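Local coordinates for protein probable M18-family aminopeptidase 1 (Thermotoga maritima, PDB 2GLF) that probably acts as a metal-dependent aminopeptidase of the M18 family, removing residues from the N-termini of peptides, at residues Glu17-Glu22 / Glu438-Tyr443; Lys378-Asn381 / Ile386-Val389. All blocks are in the same frame, centred on the assembly; numbering follows the deposited sequence.

Contact 1: Glu17-Glu22 / Glu438-Tyr443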
ATOM      1  N   GLU A  17     -51.176 -24.938   7.514  1.00 15.28           N
ATOM      2  CA  GLU A  17     -51.664 -23.681   8.071  1.00 15.18           C
ATOM      3  C   GLU A  17     -51.965 -23.811   9.556  1.00 14.49           C
ATOM      4  O   GLU A  17     -51.519 -22.996  10.370  1.00 14.32           O
ATOM      5  CB  GLU A  17     -52.929 -23.231   7.341  1.00 38.10           C
ATOM      6  CG  GLU A  17     -52.653 -22.365   6.146  1.00 42.62           C
ATOM      7  CD  GLU A  17     -51.830 -21.156   6.521  1.00 50.05           C
ATOM      8  OE1 GLU A  17     -52.262 -20.407   7.425  1.00 51.74           O
ATOM      9  OE2 GLU A  17     -50.754 -20.959   5.918  1.00 53.27           O
ATOM     10  N   ALA A  18     -52.732 -24.840   9.904  1.00 22.22           N
ATOM     11  CA  ALA A  18     -53.100 -25.079  11.292  1.00 21.07           C
ATOM     12  C   ALA A  18     -51.851 -25.199  12.152  1.00 20.48           C
ATOM     13  O   ALA A  18     -51.725 -24.521  13.167  1.00 20.35           O
ATOM     14  CB  ALA A  18     -53.929 -26.349  11.398  1.00 33.38           C
ATOM     15  N   PHE A  19     -50.924 -26.047  11.718  1.00 19.70           N
ATOM     16  CA  PHE A  19     -49.690 -26.284  12.449  1.00 19.80           C
ATOM     17  C   PHE A  19     -48.795 -25.056  12.561  1.00 20.01           C
ATOM     18  O   PHE A  19     -48.085 -24.892  13.561  1.00 19.83           O
ATOM     19  CB  PHE A  19     -48.895 -27.421  11.806  1.00 13.27           C
ATOM     20  CG  PHE A  19     -47.779 -27.922  12.670  1.00 13.11           C
ATOM     21  CD1 PHE A  19     -48.052 -28.686  13.800  1.00 13.23           C
ATOM     22  CD2 PHE A  19     -46.462 -27.578  12.398  1.00 13.82           C
ATOM     23  CE1 PHE A  19     -47.032 -29.095  14.651  1.00 12.79           C
ATOM     24  CE2 PHE A  19     -45.435 -27.980  13.240  1.00 14.67           C
ATOM     25  CZ  PHE A  19     -45.719 -28.741  14.372  1.00 12.56           C
ATOM     26  N   SER A  20     -48.813 -24.201  11.540  1.00 19.22           N
ATOM     27  CA  SER A  20     -47.989 -22.996  11.561  1.00 20.16           C
ATOM     28  C   SER A  20     -48.618 -21.996  12.520  1.00 19.88           C
ATOM     29  O   SER A  20     -47.918 -21.237  13.199  1.00 19.82           O
ATOM     30  CB  SER A  20     -47.884 -22.381  10.163  1.00 24.07           C
ATOM     31  OG  SER A  20     -49.127 -21.843   9.744  1.00 28.71           O
ATOM     32  N   LYS A  21     -49.946 -21.998  12.578  1.00  8.99           N
ATOM     33  CA  LYS A  21     -50.632 -21.093  13.480  1.00  9.33           C
ATOM     34  C   LYS A  21     -50.304 -21.469  14.924  1.00  9.62           C
ATOM     35  O   LYS A  21     -50.146 -20.597  15.781  1.00  9.20           O
ATOM     36  CB  LYS A  21     -52.142 -21.133  13.240  1.00 18.72           C
ATOM     37  CG  LYS A  21     -52.599 -20.213  12.123  1.00 20.46           C
ATOM     38  CD  LYS A  21     -54.098 -19.964  12.184  1.00 26.43           C
ATOM     39  CE  LYS A  21     -54.516 -18.748  11.350  1.00 30.53           C
ATOM     40  NZ  LYS A  21     -54.235 -18.905   9.896  1.00 32.78           N
ATOM     41  N   GLU A  22     -50.188 -22.768  15.181  1.00 10.04           N
ATOM     42  CA  GLU A  22     -49.872 -23.263  16.512  1.00 11.25           C
ATOM     43  C   GLU A  22     -48.422 -22.932  16.873  1.00 11.46           C
ATOM     44  O   GLU A  22     -48.112 -22.587  18.022  1.00 10.10           O
ATOM     45  CB  GLU A  22     -50.113 -24.768  16.560  1.00 38.24           C
ATOM     46  CG  GLU A  22     -51.582 -25.134  16.419  1.00 42.31           C
ATOM     47  CD  GLU A  22     -51.803 -26.558  15.945  1.00 49.64           C
ATOM     48  OE1 GLU A  22     -52.975 -26.988  15.904  1.00 53.92           O
ATOM     49  OE2 GLU A  22     -50.815 -27.244  15.602  1.00 47.79           O
ATOM     50  N   GLU A 438     -43.181 -30.547   7.934  1.00 10.58           N
ATOM     51  CA  GLU A 438     -42.482 -31.760   7.564  1.00 10.91           C
ATOM     52  C   GLU A 438     -41.415 -32.163   8.571  1.00 11.03           C
ATOM     53  O   GLU A 438     -41.096 -33.348   8.708  1.00 10.44           O
ATOM     54  CB  GLU A 438     -41.867 -31.618   6.179  1.00 22.49           C
ATOM     55  CG  GLU A 438     -41.493 -32.957   5.568  1.00 24.93           C
ATOM     56  CD  GLU A 438     -42.693 -33.866   5.372  1.00 26.76           C
ATOM     57  OE1 GLU A 438     -42.503 -35.029   4.965  1.00 30.73           O
ATOM     58  OE2 GLU A 438     -43.828 -33.415   5.617  1.00 28.54           O
ATOM     59  N   THR A 439     -40.850 -31.182   9.267  1.00 16.35           N
ATOM     60  CA  THR A 439     -39.833 -31.475  10.269  1.00 16.05           C
ATOM     61  C   THR A 439     -40.526 -32.263  11.366  1.00 16.19           C
ATOM     62  O   THR A 439     -40.037 -33.307  11.806  1.00 16.78           O
ATOM     63  CB  THR A 439     -39.238 -30.189  10.850  1.00 12.57           C
ATOM     64  OG1 THR A 439     -38.437 -29.550   9.849  1.00 12.26           O
ATOM     65  CG2 THR A 439     -38.379 -30.499  12.072  1.00 12.26           C
ATOM     66  N   TYR A 440     -41.679 -31.749  11.787  1.00 16.38           N
ATOM     67  CA  TYR A 440     -42.510 -32.386  12.808  1.00 16.87           C
ATOM     68  C   TYR A 440     -42.827 -33.830  12.414  1.00 16.74           C
ATOM     69  O   TYR A 440     -42.865 -34.721  13.253  1.00 16.59           O
ATOM     70  CB  TYR A 440     -43.819 -31.608  12.956  1.00 23.29           C
ATOM     71  CG  TYR A 440     -44.948 -32.418  13.542  1.00 23.45           C
ATOM     72  CD1 TYR A 440     -44.940 -32.796  14.887  1.00 23.59           C
ATOM     73  CD2 TYR A 440     -46.018 -32.818  12.748  1.00 23.53           C
ATOM     74  CE1 TYR A 440     -45.976 -33.555  15.424  1.00 25.25           C
ATOM     75  CE2 TYR A 440     -47.057 -33.573  13.272  1.00 24.15           C
ATOM     76  CZ  TYR A 440     -47.030 -33.940  14.608  1.00 24.65           C
ATOM     77  OH  TYR A 440     -48.054 -34.707  15.116  1.00 24.81           O
ATOM     78  N   VAL A 441     -43.079 -34.042  11.130  1.00 24.00           N
ATOM     79  CA  VAL A 441     -43.380 -35.371  10.631  1.00 23.32           C
ATOM     80  C   VAL A 441     -42.137 -36.246  10.731  1.00 23.36           C
ATOM     81  O   VAL A 441     -42.199 -37.367  11.234  1.00 23.85           O
ATOM     82  CB  VAL A 441     -43.842 -35.321   9.172  1.00 11.65           C
ATOM     83  CG1 VAL A 441     -44.111 -36.727   8.666  1.00 10.47           C
ATOM     84  CG2 VAL A 441     -45.089 -34.464   9.055  1.00 11.85           C
ATOM     85  N   ALA A 442     -41.008 -35.725  10.255  1.00 13.68           N
ATOM     86  CA  ALA A 442     -39.746 -36.456  10.294  1.00 13.68           C
ATOM     87  C   ALA A 442     -39.378 -36.849  11.727  1.00 13.68           C
ATOM     88  O   ALA A 442     -39.073 -38.010  11.999  1.00 13.68           O
ATOM     89  CB  ALA A 442     -38.639 -35.612   9.675  1.00 11.08           C
ATOM     90  N   TYR A 443     -39.418 -35.883  12.639  1.00 12.83           N
ATOM     91  CA  TYR A 443     -39.087 -36.129  14.043  1.00 14.19           C
ATOM     92  C   TYR A 443     -39.967 -37.180  14.715  1.00 14.83           C
ATOM     93  O   TYR A 443     -39.485 -37.989  15.505  1.00 13.51           O
ATOM     94  CB  TYR A 443     -39.186 -34.830  14.843  1.00 17.18           C
ATOM     95  CG  TYR A 443     -38.049 -33.864  14.611  1.00 18.61           C
ATOM     96  CD1 TYR A 443     -38.075 -32.593  15.180  1.00 19.72           C
ATOM     97  CD2 TYR A 443     -36.946 -34.214  13.828  1.00 17.42           C
ATOM     98  CE1 TYR A 443     -37.033 -31.690  14.977  1.00 21.29           C
ATOM     99  CE2 TYR A 443     -35.901 -33.321  13.618  1.00 19.61           C
ATOM    100  CZ  TYR A 443     -35.952 -32.059  14.197  1.00 20.37           C
ATOM    101  OH  TYR A 443     -34.930 -31.158  14.002  1.00 17.54           O
TER
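Between E17-E22 and E438-Y443, only the F19 and Y440 side chains touch. Their CA atoms lie 9.4 Å apart, the shortest CA separation between the two segments. Both segments are helical throughout, one within helix 13-29 and the other within helix 433-449. Both CB atoms point at the opposite helix. In each residue CG stands anti to the backbone N, with chi1 -167° in F19 and 157° in Y440. The two rings form an offset stack. Their centroids are 4.9 Å apart and their planes are 28° from parallel. F19 reaches in with the end of its ring: CZ lies 3.7 Å from CB of Y440. F19 CE1 sits over one face of the Y440 ring, toward the rim. The overlap is therefore partial, and the root of the tyrosine takes much of the contact. Y440 OH hydrogen-bonds with S263 OG and R444 NH1. F19 also touches R259 of helix 248-263. The arrangement is an aromatic contact between an N-terminal and a C-terminal helix, on the helical layer beside the mixed sheet of this zinc-exopeptidase fold.

Contact 2: Lys378-Asn381 / Ile386-Val389; sequences KVLN and IWQV
L380 and N381 both turn CG anti to their own carbonyl carbon, which brings L380 CD1 over the face of the W387 indole and N381 OD1 to its edge. The indole is set by a chi1 of 65°, which places CG between the backbone N and the carbonyl carbon. The contact lies in a beta-alpha-beta unit, strand 351-354, helix 370-382 and strand 387-389, and joins the end of the helix to the strand that follows, outermost in the sheet of this chain. L380 CD1 makes a CH-pi contact, 3.9 Å from the centroid of the five-membered ring. Its nearest atom there is W387 CG, at 3.7 Å. The amide plane of N381 is turned 51° from the indole. A leucine in place of W387 would probably leave N381 OD1 without its indole donor and take away the flat face under L380. N381 ND2 turns to another subunit, where it bonds to E218, and W387 also packs on that E218. The intersubunit bond and the indole bond together fix the amide's rotation. W387 NE1 donates to N381 OD1 over 3.1 Å, nearly straight at 173°; the oxygen lies in the indole plane, while W387 NE1 stands above the carbonyl plane of N381.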
ATOM      1  N   LYS A 378     -33.780 -44.929   5.641  1.00 32.65           N
ATOM      2  CA  LYS A 378     -34.789 -45.979   5.500  1.00 32.45           C
ATOM      3  C   LYS A 378     -36.112 -45.547   6.126  1.00 31.34           C
ATOM      4  O   LYS A 378     -37.153 -45.560   5.463  1.00 31.03           O
ATOM      5  CB  LYS A 378     -34.298 -47.272   6.156  1.00 28.39           C
ATOM      6  CG  LYS A 378     -35.058 -48.519   5.741  1.00 29.60           C
ATOM      7  CD  LYS A 378     -34.388 -49.770   6.297  1.00 32.33           C
ATOM      8  CE  LYS A 378     -35.012 -51.052   5.753  1.00 36.93           C
ATOM      9  NZ  LYS A 378     -36.415 -51.254   6.221  1.00 39.32           N
ATOM     10  N   VAL A 379     -36.066 -45.162   7.399  1.00 25.48           N
ATOM     11  CA  VAL A 379     -37.267 -44.718   8.095  1.00 25.50           C
ATOM     12  C   VAL A 379     -37.978 -43.615   7.306  1.00 26.43           C
ATOM     13  O   VAL A 379     -39.173 -43.718   7.008  1.00 26.54           O
ATOM     14  CB  VAL A 379     -36.937 -44.171   9.506  1.00 12.80           C
ATOM     15  CG1 VAL A 379     -38.188 -43.568  10.128  1.00 12.80           C
ATOM     16  CG2 VAL A 379     -36.396 -45.281  10.395  1.00 12.80           C
ATOM     17  N   LEU A 380     -37.233 -42.565   6.961  1.00 11.16           N
ATOM     18  CA  LEU A 380     -37.790 -41.441   6.223  1.00 10.52           C
ATOM     19  C   LEU A 380     -38.528 -41.880   4.975  1.00 10.81           C
ATOM     20  O   LEU A 380     -39.738 -41.705   4.871  1.00 10.84           O
ATOM     21  CB  LEU A 380     -36.691 -40.448   5.840  1.00  7.37           C
ATOM     22  CG  LEU A 380     -36.032 -39.670   6.980  1.00  7.25           C
ATOM     23  CD1 LEU A 380     -34.998 -38.720   6.391  1.00  7.25           C
ATOM     24  CD2 LEU A 380     -37.078 -38.904   7.788  1.00  7.25           C
ATOM     25  N   ASN A 381     -37.798 -42.451   4.027  1.00 29.28           N
ATOM     26  CA  ASN A 381     -38.410 -42.895   2.785  1.00 29.67           C
ATOM     27  C   ASN A 381     -39.587 -43.843   3.003  1.00 30.21           C
ATOM     28  O   ASN A 381     -40.598 -43.756   2.296  1.00 30.07           O
ATOM     29  CB  ASN A 381     -37.365 -43.553   1.884  1.00 22.64           C
ATOM     30  CG  ASN A 381     -36.345 -42.565   1.375  1.00 22.57           C
ATOM     31  OD1 ASN A 381     -36.689 -41.457   0.967  1.00 21.51           O
ATOM     32  ND2 ASN A 381     -35.081 -42.963   1.384  1.00 24.19           N
ATOM     33  N   ILE A 386     -40.730 -36.175   3.231  1.00 24.74           N
ATOM     34  CA  ILE A 386     -40.007 -35.390   2.239  1.00 24.56           C
ATOM     35  C   ILE A 386     -38.742 -34.814   2.883  1.00 24.62           C
ATOM     36  O   ILE A 386     -38.820 -34.087   3.871  1.00 24.59           O
ATOM     37  CB  ILE A 386     -40.885 -34.220   1.696  1.00 13.42           C
ATOM     38  CG1 ILE A 386     -41.918 -34.743   0.692  1.00 13.11           C
ATOM     39  CG2 ILE A 386     -40.016 -33.189   1.013  1.00 12.80           C
ATOM     40  CD1 ILE A 386     -42.905 -35.715   1.267  1.00 13.99           C
ATOM     41  N   TRP A 387     -37.578 -35.144   2.335  1.00 15.16           N
ATOM     42  CA  TRP A 387     -36.327 -34.630   2.887  1.00 15.73           C
ATOM     43  C   TRP A 387     -35.319 -34.274   1.788  1.00 15.44           C
ATOM     44  O   TRP A 387     -35.470 -34.663   0.626  1.00 15.65           O
ATOM     45  CB  TRP A 387     -35.714 -35.651   3.855  1.00 26.72           C
ATOM     46  CG  TRP A 387     -35.298 -36.932   3.196  1.00 28.53           C
ATOM     47  CD1 TRP A 387     -36.118 -37.923   2.723  1.00 29.65           C
ATOM     48  CD2 TRP A 387     -33.963 -37.321   2.855  1.00 28.54           C
ATOM     49  NE1 TRP A 387     -35.373 -38.899   2.102  1.00 28.78           N
ATOM     50  CE2 TRP A 387     -34.049 -38.554   2.167  1.00 28.73           C
ATOM     51  CE3 TRP A 387     -32.701 -36.745   3.058  1.00 25.80           C
ATOM     52  CZ2 TRP A 387     -32.919 -39.221   1.682  1.00 28.50           C
ATOM     53  CZ3 TRP A 387     -31.576 -37.408   2.576  1.00 28.68           C
ATOM     54  CH2 TRP A 387     -31.694 -38.634   1.895  1.00 29.43           C
ATOM     55  N   GLN A 388     -34.290 -33.525   2.166  1.00 11.90           N
ATOM     56  CA  GLN A 388     -33.257 -33.101   1.226  1.00 10.50           C
ATOM     57  C   GLN A 388     -31.916 -33.048   1.952  1.00 10.23           C
ATOM     58  O   GLN A 388     -31.882 -32.887   3.166  1.00  9.60           O
ATOM     59  CB  GLN A 388     -33.611 -31.715   0.660  1.00 17.78           C
ATOM     60  CG  GLN A 388     -33.778 -30.632   1.718  1.00 16.15           C
ATOM     61  CD  GLN A 388     -34.187 -29.286   1.138  1.00 17.99           C
ATOM     62  OE1 GLN A 388     -33.721 -28.891   0.067  1.00 19.57           O
ATOM     63  NE2 GLN A 388     -35.046 -28.563   1.855  1.00 15.94           N
ATOM     64  N   VAL A 389     -30.817 -33.197   1.218  1.00  9.40           N
ATOM     65  CA  VAL A 389     -29.494 -33.145   1.843  1.00 10.13           C
ATOM     66  C   VAL A 389     -29.093 -31.686   1.961  1.00  9.61           C
ATOM     67  O   VAL A 389     -29.468 -30.873   1.125  1.00  9.40           O
ATOM     68  CB  VAL A 389     -28.407 -33.903   1.014  1.00 17.02           C
ATOM     69  CG1 VAL A 389     -29.063 -34.799  -0.017  1.00 18.47           C
ATOM     70  CG2 VAL A 389     -27.449 -32.926   0.359  1.00 16.69           C
TER

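Contact 2 is nested inside the long chain loop that contact 1 closes, and their centres are about 16 Å apart. Helix 433-449 connects them. From contact 1, E438 OE1 lies 2.7 Å from the backbone N of I386 in contact 2, a probable hydrogen bond just before strand 387-389. One turn further on, A442 CB packs on L380 CD2 at 4.1 Å. The same helix thus meets F19 through Y440 and the beta-alpha-beta unit through A442. The centre of contact 1 is about 17 Å from the centre of the chain. Contact 2 lies farther out, its centre about 24 Å from the centre of the chain, and reaches a second subunit. Both lie away from the manganese sites formed by H92, D249, E279, D326 and H425.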